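PDB 2WAO: endoglucanase E from Clostridium thermocellum, which hydrolyses beta-1,4-glucans such as cellulose and, through the carbohydrate esterase family 2 region modelled here, binds cello-oligosaccharide and probably deacetylates plant cell-wall polysaccharides. Local coordinates for residues R206-F209 and S210-V213; Y198-P201 and Y202-V205; L269-C272 and R273-T277. One frame throughout, in Å; residues are numbered along the deposited sequence. Where two conformers were deposited one is given.

Interaction 1: R206-F209 and S210-V213; sequences RWDF and SKYV
Asp208 grips the two residues that follow Phe209 with both its side chain and its backbone. Asp208 OD1 accepts the backbone N-H of Ser210 at 3.0 Å, the donor approaching from above the carboxylate plane, 52° out of it. Asp208 O accepts Lys211 N at 3.1 Å in a nearly straight bond (163° at the hydrogen). A chi1 of 176° sets CG of Asp208 beside its own carbonyl carbon, on the side of the following residues, where OD1 meets Ser210 N. Ser210 was deposited in two conformers, which leaves the part played by its hydroxyl doubtful.

The Ser210 N to Asp208 OD1 bond closes an Asx turn, and Lys211 N to Asp208 O closes the type I beta turn Asp208-Lys211 around it. This turn bends the loop that leads from strand 205-206 to strand 216-220, the latter the middle strand of the parallel sheet of the SGNH hydrolase fold. Water joins the ends of the turn: one molecule accepts from Trp207 NE1 and donates to Tyr212 O, and another accepts from both Asp208 N and Lys211 NZ.

Lys211, extended beyond CG, crosses Asp208 at about a right angle, its CE 3.8 Å from Asp208 CB. Trp207 CZ2 meets Tyr212 CB edge-on at 3.8 Å, and Trp207 CH2 comes within 3.9 Å of Lys211 CB. Trp207 CD1 lies over the centre of the Phe209 ring, 3.5 Å above its plane. Arg16 makes a cation-pi contact with the indole, while Tyr212 OH is hydrogen-bonded to Ser169 OG and Ile125 O.

Interaction 2: Y198-P201 and Y202-V205; sequences YTLP and YSGV
Leu200 and Val205 each send a branch opposite the carbonyl carbon: CG of Leu200 by a chi1 of -48°, and CG2 of Val205 while its CG1 stands opposite the backbone N (chi1 174°). These torsions bring Leu200 CD1 to 3.9 Å from Val205 CG2. The two side chains share one face of the hairpin, side by side and pointing the same way, because their residues form an antiparallel hydrogen-bonded pair. Ser203 OG touches Leu200 CB at 3.5 Å and is hydrogen-bonded to Glu101 OE2, outside the turn.

Leu200 O collects three N-H groups. Ser203 N binds it at 3.2 Å, from above the carbonyl plane, closing the type I turn Leu200-Ser203 that reverses the chain; Gly204 N and Val205 N add weak bonds. With Gly204 and Val205 both facing Leu200, this is a G1 beta bulge, and Gly204, at a positive phi of 77°, is its first residue. The hairpin follows helix 192-195 in the GDSL-like region, and its Leu200, Val205 and Thr199 side chains rest on Asp18 of strand 17-18.

Val205 O accepts Thr199 N at 2.8 Å, nearly along the carbonyl axis, and a weak bond from Leu200 N. The ring of Tyr198 meets that carbonyl edge-on, Tyr198 CD1 standing 3.4 Å from Val205 O, and continues past Gly204 with CE1 3.7 Å from Gly204 CA. Away from the hairpin, Tyr202 OH is hydrogen-bonded to Ser98 O, and its ring meets Trp175 edge-to-face.

Interaction 3: L269-C272 and R273-T277; sequences LDLC and RSYVT
Leu271 and Tyr275, one helical turn apart, lie side by side and point the same way. Their first torsions are alike: in each, CG stands beside the backbone N and opposite the carbonyl carbon (chi1 -61° for Tyr275). A chi2 of -7° turns the phenol ring so that one face looks back at the carbonyl of the previous turn, and Leu271 O sits 3.2 Å above the ring plane, offset toward the rim. The same oxygen accepts Tyr275 N at 2.8 Å, so a single carbonyl is bonded to the backbone and covered by the side chain of one residue. Farther out, Leu271 CD2 reaches the phenol end of the ring, 3.9 Å from Tyr275 CZ. Phe226 and Phe236 also pack on this tyrosine.

On the buried flank, Cys272 and Val276 repeat the four-residue spacing: Cys272 SG meets Val276 CG2 at 4.0 Å, while Val276 N donates to Cys272 O. Val276 goes on to touch Cys258 and Val260 of strand 255-260 and Phe293 of strand 291-295.

Arg273 bends at its third torsion and runs back beside Asp270. The carboxylate and guanidinium planes are 42° apart, with Asp270 OD1 at the guanidinium edge; the pair is a salt bridge, but its length is implausibly short and Arg273 has two conformers, so its detail is doubtful. The other terminal nitrogen, NH1, forms a salt bridge with Glu295 and lies near CG and CD2 of Leu269, whose side chain Arg273 crosses obliquely.

Leu269 touches Gln298, a residue of the glycan pocket, and its side chain lies about 9 Å from a bound glucose. The helix 266-285 is the crossover of a beta-alpha-beta unit, linking strands 255-260 and 291-295 of the parallel sheet in the SGNH hydrolase fold.

Interactions 1 and 2 are consecutive parts of one loop region and touch directly: Thr199 OG1 of interaction 2 packs against Trp207 CA of interaction 1 at 3.2 Å. Interaction 1 is a surface turn in which backbone N-H groups, a carboxylate and bridging waters do the work, whereas interaction 2 is partly buried and relies on carbonyls gathering backbone donors beside an aliphatic pair. Both pack on the N-terminal region, at Arg16 and at Asp18 of strand 17-18. Interaction 3 stands apart, its centre about 31 Å from each of the others, on the helix crossing between two strands of the parallel sheet; there regular helical bonds carry a buried apolar flank and a charged, more open one.

Interaction 1: R206-F209 and S210-V213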
ATOM      1  N   ARG A 206      -8.378  -3.722  15.991  1.00  6.67           N
ATOM      2  CA  ARG A 206      -9.351  -3.608  14.893  1.00  7.13           C
ATOM      3  C   ARG A 206      -9.452  -2.195  14.377  1.00  7.24           C
ATOM      4  O   ARG A 206      -9.457  -1.248  15.163  1.00  7.26           O
ATOM      5  CB  ARG A 206     -10.727  -4.066  15.352  1.00  8.87           C
ATOM      6  CG  ARG A 206     -10.746  -5.565  15.518  1.00 13.55           C
ATOM      7  CD  ARG A 206     -12.151  -6.128  15.538  1.00 23.33           C
ATOM      8  NE  ARG A 206     -12.058  -7.572  15.370  1.00 30.69           N
ATOM      9  CZ  ARG A 206     -12.467  -8.272  14.312  1.00 33.93           C
ATOM     10  NH1 ARG A 206     -13.083  -7.702  13.265  1.00 31.10           N
ATOM     11  NH2 ARG A 206     -12.288  -9.584  14.346  1.00 36.60           N
ATOM     12  N   TRP A 207      -9.557  -2.079  13.058  1.00  5.63           N
ATOM     13  CA  TRP A 207      -9.752  -0.787  12.361  1.00  6.47           C
ATOM     14  C   TRP A 207     -11.225  -0.359  12.336  1.00  5.97           C
ATOM     15  O   TRP A 207     -12.121  -1.185  12.108  1.00  6.92           O
ATOM     16  CB  TRP A 207      -9.275  -0.940  10.900  1.00  5.04           C
ATOM     17  CG  TRP A 207      -9.513   0.245  10.067  1.00  5.67           C
ATOM     18  CD1 TRP A 207     -10.299   0.304   8.939  1.00  5.47           C
ATOM     19  CD2 TRP A 207      -8.952   1.567  10.244  1.00  6.56           C
ATOM     20  NE1 TRP A 207     -10.257   1.561   8.421  1.00  3.29           N
ATOM     21  CE2 TRP A 207      -9.446   2.362   9.186  1.00  7.39           C
ATOM     22  CE3 TRP A 207      -8.082   2.148  11.206  1.00  4.56           C
ATOM     23  CZ2 TRP A 207      -9.102   3.737   9.032  1.00  4.15           C
ATOM     24  CZ3 TRP A 207      -7.740   3.507  11.071  1.00  6.61           C
ATOM     25  CH2 TRP A 207      -8.256   4.288   9.971  1.00  5.00           C
ATOM     26  N   ASP A 208     -11.480   0.929  12.586  1.00  5.54           N
ATOM     27  CA  ASP A 208     -12.848   1.441  12.524  1.00  6.64           C
ATOM     28  C   ASP A 208     -13.025   1.968  11.098  1.00  6.86           C
ATOM     29  O   ASP A 208     -12.396   2.973  10.712  1.00  7.46           O
ATOM     30  CB  ASP A 208     -13.062   2.537  13.553  1.00  7.87           C
ATOM     31  CG  ASP A 208     -14.439   3.169  13.465  1.00 11.08           C
ATOM     32  OD1 ASP A 208     -15.262   2.784  12.587  1.00  8.62           O
ATOM     33  OD2 ASP A 208     -14.677   4.056  14.295  1.00 15.38           O
ATOM     34  N   PHE A 209     -13.790   1.234  10.294  1.00  7.08           N
ATOM     35  CA  PHE A 209     -13.982   1.605   8.875  1.00  8.41           C
ATOM     36  C   PHE A 209     -14.679   2.961   8.637  1.00  8.87           C
ATOM     37  O   PHE A 209     -14.649   3.481   7.512  1.00  9.91           O
ATOM     38  CB  PHE A 209     -14.661   0.451   8.108  1.00  8.15           C
ATOM     39  CG  PHE A 209     -13.717  -0.680   7.816  1.00  7.27           C
ATOM     40  CD1 PHE A 209     -13.040  -0.702   6.622  1.00  7.89           C
ATOM     41  CD2 PHE A 209     -13.503  -1.703   8.753  1.00  5.69           C
ATOM     42  CE1 PHE A 209     -12.125  -1.714   6.315  1.00  4.84           C
ATOM     43  CE2 PHE A 209     -12.571  -2.743   8.485  1.00  7.91           C
ATOM     44  CZ  PHE A 209     -11.891  -2.752   7.258  1.00  7.24           C
ATOM     45  N   SER A 210     -15.282   3.550   9.668  0.50  8.90           N
ATOM     46  CA  SER A 210     -15.890   4.873   9.445  0.50  9.33           C
ATOM     47  C   SER A 210     -14.834   5.970   9.333  0.50  9.20           C
ATOM     48  O   SER A 210     -15.130   7.069   8.849  0.50  9.48           O
ATOM     49  CB  SER A 210     -16.897   5.237  10.541  0.50  9.25           C
ATOM     50  OG  SER A 210     -16.212   5.563  11.731  0.50  8.87           O
ATOM     51  N   LYS A 211     -13.611   5.679   9.783  1.00  9.00           N
ATOM     52  CA  LYS A 211     -12.572   6.698   9.882  1.00  8.65           C
ATOM     53  C   LYS A 211     -11.981   7.043   8.530  1.00  8.55           C
ATOM     54  O   LYS A 211     -11.336   8.089   8.369  1.00  8.71           O
ATOM     55  CB  LYS A 211     -11.467   6.249  10.845  1.00  8.26           C
ATOM     56  CG  LYS A 211     -11.987   6.003  12.277  1.00  9.89           C
ATOM     57  CD  LYS A 211     -10.752   5.779  13.167  1.00 16.83           C
ATOM     58  CE  LYS A 211     -11.133   5.569  14.641  1.00 23.09           C
ATOM     59  NZ  LYS A 211      -9.941   5.038  15.379  1.00 24.54           N
ATOM     60  N   TYR A 212     -12.218   6.193   7.538  1.00  7.65           N
ATOM     61  CA  TYR A 212     -11.627   6.471   6.219  1.00  7.00           C
ATOM     62  C   TYR A 212     -12.520   5.841   5.175  1.00  7.84           C
ATOM     63  O   TYR A 212     -12.541   4.612   5.047  1.00  6.81           O
ATOM     64  CB  TYR A 212     -10.205   5.888   6.142  1.00  7.21           C
ATOM     65  CG  TYR A 212      -9.426   6.224   4.861  1.00  5.68           C
ATOM     66  CD1 TYR A 212      -8.668   7.414   4.764  1.00  6.53           C
ATOM     67  CD2 TYR A 212      -9.415   5.337   3.786  1.00  3.65           C
ATOM     68  CE1 TYR A 212      -7.918   7.712   3.584  1.00  6.68           C
ATOM     69  CE2 TYR A 212      -8.659   5.617   2.620  1.00  5.81           C
ATOM     70  CZ  TYR A 212      -7.952   6.824   2.519  1.00  6.02           C
ATOM     71  OH  TYR A 212      -7.188   7.084   1.365  1.00  7.49           O
ATOM     72  N   VAL A 213     -13.291   6.666   4.462  1.00  7.43           N
ATOM     73  CA  VAL A 213     -14.226   6.105   3.486  1.00  7.75           C
ATOM     74  C   VAL A 213     -13.771   6.497   2.074  1.00  7.00           C
ATOM     75  O   VAL A 213     -14.016   7.606   1.629  1.00  7.92           O
ATOM     76  CB  VAL A 213     -15.679   6.545   3.779  1.00  8.80           C
ATOM     77  CG1 VAL A 213     -16.637   5.969   2.704  1.00  8.14           C
ATOM     78  CG2 VAL A 213     -16.076   6.067   5.192  1.00 10.58           C
TER
HETATM   79  O   HOH W   1     -11.042   2.533   5.828  1.00  9.08           O
HETATM   80  O   HOH W   2      -9.740   2.522  14.336  1.00 10.06           O
HETATM   81  O   HOH W   3     -17.391   4.985  14.530  1.00 33.63           O

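Interaction 2: Y198-P201 and Y202-V205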
ATOM      1  N   TYR A 198      -7.873  -5.246  10.347  1.00  5.65           N
ATOM      2  CA  TYR A 198      -6.946  -4.757  11.390  1.00  4.78           C
ATOM      3  C   TYR A 198      -6.161  -3.466  11.104  1.00  5.58           C
ATOM      4  O   TYR A 198      -5.737  -3.194   9.973  1.00  6.16           O
ATOM      5  CB  TYR A 198      -6.008  -5.886  11.883  1.00  4.16           C
ATOM      6  CG  TYR A 198      -6.807  -6.969  12.560  1.00  4.11           C
ATOM      7  CD1 TYR A 198      -7.256  -6.811  13.880  1.00  4.89           C
ATOM      8  CD2 TYR A 198      -7.180  -8.123  11.863  1.00  5.41           C
ATOM      9  CE1 TYR A 198      -8.042  -7.781  14.489  1.00  6.79           C
ATOM     10  CE2 TYR A 198      -7.942  -9.106  12.456  1.00  4.03           C
ATOM     11  CZ  TYR A 198      -8.381  -8.922  13.782  1.00  4.57           C
ATOM     12  OH  TYR A 198      -9.158  -9.865  14.412  1.00  5.46           O
ATOM     13  N   THR A 199      -6.030  -2.666  12.149  1.00  5.70           N
ATOM     14  CA  THR A 199      -5.077  -1.545  12.165  1.00  7.40           C
ATOM     15  C   THR A 199      -3.680  -2.122  12.327  1.00  7.40           C
ATOM     16  O   THR A 199      -2.776  -1.791  11.562  1.00  6.01           O
ATOM     17  CB  THR A 199      -5.356  -0.585  13.340  1.00  6.87           C
ATOM     18  OG1 THR A 199      -6.699  -0.114  13.219  1.00 10.89           O
ATOM     19  CG2 THR A 199      -4.399   0.594  13.299  1.00  9.21           C
ATOM     20  N   LEU A 200      -3.517  -2.961  13.352  1.00  7.13           N
ATOM     21  CA  LEU A 200      -2.234  -3.592  13.633  1.00  8.46           C
ATOM     22  C   LEU A 200      -2.486  -5.091  13.592  1.00 10.22           C
ATOM     23  O   LEU A 200      -2.985  -5.673  14.553  1.00 10.02           O
ATOM     24  CB  LEU A 200      -1.671  -3.141  14.985  1.00  8.65           C
ATOM     25  CG  LEU A 200      -1.665  -1.630  15.291  1.00 10.31           C
ATOM     26  CD1 LEU A 200      -1.296  -1.414  16.763  1.00 11.26           C
ATOM     27  CD2 LEU A 200      -0.731  -0.883  14.341  1.00 11.50           C
ATOM     28  N   PRO A 201      -2.220  -5.703  12.422  1.00 11.54           N
ATOM     29  CA  PRO A 201      -2.618  -7.086  12.198  1.00 13.79           C
ATOM     30  C   PRO A 201      -1.939  -8.092  13.123  1.00 14.44           C
ATOM     31  O   PRO A 201      -2.501  -9.158  13.378  1.00 16.80           O
ATOM     32  CB  PRO A 201      -2.267  -7.332  10.708  1.00 12.58           C
ATOM     33  CG  PRO A 201      -1.387  -6.224  10.281  1.00 14.33           C
ATOM     34  CD  PRO A 201      -1.618  -5.069  11.219  1.00 12.57           C
ATOM     35  N   TYR A 202      -0.752  -7.782  13.644  1.00 15.24           N
ATOM     36  CA  TYR A 202      -0.057  -8.754  14.516  1.00 15.34           C
ATOM     37  C   TYR A 202      -0.631  -8.775  15.919  1.00 15.65           C
ATOM     38  O   TYR A 202      -0.531  -9.777  16.623  1.00 16.75           O
ATOM     39  CB  TYR A 202       1.431  -8.411  14.667  1.00 15.77           C
ATOM     40  CG  TYR A 202       2.325  -8.956  13.589  1.00 17.01           C
ATOM     41  CD1 TYR A 202       2.109 -10.216  13.051  1.00 18.54           C
ATOM     42  CD2 TYR A 202       3.417  -8.220  13.132  1.00 19.59           C
ATOM     43  CE1 TYR A 202       2.938 -10.736  12.046  1.00 16.73           C
ATOM     44  CE2 TYR A 202       4.264  -8.736  12.133  1.00 20.08           C
ATOM     45  CZ  TYR A 202       4.005 -10.005  11.612  1.00 18.68           C
ATOM     46  OH  TYR A 202       4.807 -10.511  10.620  1.00 18.63           O
ATOM     47  N   SER A 203      -1.202  -7.648  16.333  1.00 15.30           N
ATOM     48  CA  SER A 203      -1.618  -7.500  17.714  1.00 15.26           C
ATOM     49  C   SER A 203      -3.116  -7.395  17.939  1.00 13.95           C
ATOM     50  O   SER A 203      -3.584  -7.181  19.072  1.00 13.88           O
ATOM     51  CB  SER A 203      -0.844  -6.367  18.392  1.00 16.39           C
ATOM     52  OG  SER A 203      -1.182  -5.130  17.832  1.00 19.79           O
ATOM     53  N   GLY A 204      -3.878  -7.559  16.871  1.00 12.28           N
ATOM     54  CA  GLY A 204      -5.332  -7.674  17.008  1.00 11.19           C
ATOM     55  C   GLY A 204      -6.073  -6.369  17.258  1.00 10.26           C
ATOM     56  O   GLY A 204      -7.163  -6.394  17.826  1.00 10.83           O
ATOM     57  N   VAL A 205      -5.493  -5.234  16.861  1.00  8.57           N
ATOM     58  CA  VAL A 205      -6.189  -3.929  17.038  1.00  7.79           C
ATOM     59  C   VAL A 205      -7.061  -3.707  15.801  1.00  6.86           C
ATOM     60  O   VAL A 205      -6.532  -3.566  14.709  1.00  6.49           O
ATOM     61  CB  VAL A 205      -5.211  -2.766  17.246  1.00  8.58           C
ATOM     62  CG1 VAL A 205      -5.958  -1.391  17.270  1.00  8.18           C
ATOM     63  CG2 VAL A 205      -4.417  -2.990  18.537  1.00  9.74           C
TER

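Interaction 3: L269-C272 and R273-T277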
ATOM      1  N   LEU A 269      -2.214 -17.492 -15.198  1.00  2.55           N
ATOM      2  CA  LEU A 269      -2.753 -16.219 -15.635  1.00  3.18           C
ATOM      3  C   LEU A 269      -4.074 -16.383 -16.349  1.00  3.68           C
ATOM      4  O   LEU A 269      -4.992 -15.616 -16.069  1.00  3.17           O
ATOM      5  CB  LEU A 269      -1.755 -15.462 -16.538  1.00  2.88           C
ATOM      6  CG  LEU A 269      -2.327 -14.192 -17.189  1.00  3.55           C
ATOM      7  CD1 LEU A 269      -2.805 -13.159 -16.187  1.00  3.36           C
ATOM      8  CD2 LEU A 269      -1.254 -13.564 -18.075  1.00  5.16           C
ATOM      9  N   ASP A 270      -4.192 -17.338 -17.279  1.00  3.88           N
ATOM     10  CA  ASP A 270      -5.481 -17.481 -17.975  1.00  5.13           C
ATOM     11  C   ASP A 270      -6.625 -17.785 -16.962  1.00  5.16           C
ATOM     12  O   ASP A 270      -7.713 -17.241 -17.070  1.00  3.98           O
ATOM     13  CB  ASP A 270      -5.431 -18.547 -19.090  1.00  5.37           C
ATOM     14  CG  ASP A 270      -4.495 -18.168 -20.214  1.00  6.55           C
ATOM     15  OD1 ASP A 270      -4.220 -16.947 -20.404  1.00  9.20           O
ATOM     16  OD2 ASP A 270      -3.974 -19.115 -20.899  1.00  8.40           O
ATOM     17  N   LEU A 271      -6.385 -18.696 -16.023  1.00  4.81           N
ATOM     18  CA  LEU A 271      -7.402 -19.090 -15.038  1.00  5.11           C
ATOM     19  C   LEU A 271      -7.730 -17.903 -14.138  1.00  5.90           C
ATOM     20  O   LEU A 271      -8.912 -17.602 -13.928  1.00  6.50           O
ATOM     21  CB  LEU A 271      -6.954 -20.298 -14.204  1.00  5.71           C
ATOM     22  CG  LEU A 271      -6.860 -21.684 -14.871  1.00  5.89           C
ATOM     23  CD1 LEU A 271      -6.132 -22.666 -13.967  1.00  8.02           C
ATOM     24  CD2 LEU A 271      -8.271 -22.143 -15.245  1.00  7.44           C
ATOM     25  N   CYS A 272      -6.710 -17.221 -13.615  1.00  5.73           N
ATOM     26  CA  CYS A 272      -6.970 -16.036 -12.779  1.00  5.08           C
ATOM     27  C   CYS A 272      -7.814 -14.974 -13.550  1.00  5.69           C
ATOM     28  O   CYS A 272      -8.818 -14.456 -13.030  1.00  5.02           O
ATOM     29  CB  CYS A 272      -5.666 -15.430 -12.240  1.00  5.98           C
ATOM     30  SG  CYS A 272      -6.019 -14.341 -10.821  1.00  8.50           S
ATOM     31  N   ARG A 273      -7.432 -14.678 -14.794  1.00  4.25           N
ATOM     32  CA  ARG A 273      -8.209 -13.766 -15.608  0.50  5.26           C
ATOM     33  C   ARG A 273      -9.645 -14.264 -15.778  1.00  4.14           C
ATOM     34  O   ARG A 273     -10.578 -13.497 -15.605  1.00  4.18           O
ATOM     35  CB  ARG A 273      -7.540 -13.543 -16.963  0.50  5.13           C
ATOM     36  CG  ARG A 273      -8.208 -12.450 -17.835  0.50  7.18           C
ATOM     37  CD  ARG A 273      -7.315 -12.133 -19.068  0.50  9.56           C
ATOM     38  NE  ARG A 273      -6.789 -13.334 -19.682  0.50 16.37           N
ATOM     39  CZ  ARG A 273      -5.520 -13.574 -20.006  0.50 15.55           C
ATOM     40  NH1 ARG A 273      -4.553 -12.676 -19.844  0.50 17.26           N
ATOM     41  NH2 ARG A 273      -5.238 -14.742 -20.537  0.50 19.73           N
ATOM     42  N   SER A 274      -9.807 -15.539 -16.134  1.00  4.77           N
ATOM     43  CA  SER A 274     -11.148 -16.093 -16.301  1.00  6.21           C
ATOM     44  C   SER A 274     -11.973 -15.925 -14.998  1.00  5.54           C
ATOM     45  O   SER A 274     -13.116 -15.494 -15.041  1.00  5.97           O
ATOM     46  CB  SER A 274     -11.042 -17.589 -16.676  1.00  6.80           C
ATOM     47  OG  SER A 274     -12.337 -18.129 -16.875  1.00 15.90           O
ATOM     48  N   TYR A 275     -11.381 -16.279 -13.863  1.00  5.53           N
ATOM     49  CA  TYR A 275     -12.129 -16.281 -12.583  1.00  5.13           C
ATOM     50  C   TYR A 275     -12.500 -14.865 -12.105  1.00  3.83           C
ATOM     51  O   TYR A 275     -13.672 -14.623 -11.757  1.00  3.99           O
ATOM     52  CB  TYR A 275     -11.373 -17.027 -11.477  1.00  5.91           C
ATOM     53  CG  TYR A 275     -11.092 -18.485 -11.733  1.00  6.32           C
ATOM     54  CD1 TYR A 275     -11.618 -19.164 -12.846  1.00 10.16           C
ATOM     55  CD2 TYR A 275     -10.258 -19.184 -10.863  1.00  8.68           C
ATOM     56  CE1 TYR A 275     -11.300 -20.519 -13.069  1.00  9.63           C
ATOM     57  CE2 TYR A 275      -9.932 -20.518 -11.089  1.00  7.75           C
ATOM     58  CZ  TYR A 275     -10.494 -21.175 -12.174  1.00  8.54           C
ATOM     59  OH  TYR A 275     -10.140 -22.507 -12.364  1.00 11.45           O
ATOM     60  N   VAL A 276     -11.531 -13.934 -12.130  1.00  4.02           N
ATOM     61  CA  VAL A 276     -11.764 -12.535 -11.699  1.00  3.33           C
ATOM     62  C   VAL A 276     -12.755 -11.848 -12.661  1.00  4.59           C
ATOM     63  O   VAL A 276     -13.615 -11.085 -12.211  1.00  3.61           O
ATOM     64  CB  VAL A 276     -10.444 -11.761 -11.525  1.00  2.98           C
ATOM     65  CG1 VAL A 276     -10.670 -10.248 -11.146  1.00  5.36           C
ATOM     66  CG2 VAL A 276      -9.534 -12.485 -10.438  1.00  2.00           C
ATOM     67  N   THR A 277     -12.666 -12.098 -13.983  1.00  4.73           N
ATOM     68  CA  THR A 277     -13.626 -11.406 -14.845  1.00  4.40           C
ATOM     69  C   THR A 277     -15.015 -12.009 -14.604  1.00  6.09           C
ATOM     70  O   THR A 277     -16.015 -11.303 -14.738  1.00  5.94           O
ATOM     71  CB  THR A 277     -13.262 -11.474 -16.363  1.00  5.08           C
ATOM     72  OG1 THR A 277     -13.136 -12.851 -16.731  1.00  4.86           O
ATOM     73  CG2 THR A 277     -11.951 -10.713 -16.679  1.00  3.21           C
TER
HETATM   74  O   HOH W   4      -8.133 -16.210 -19.633  1.00  4.70           O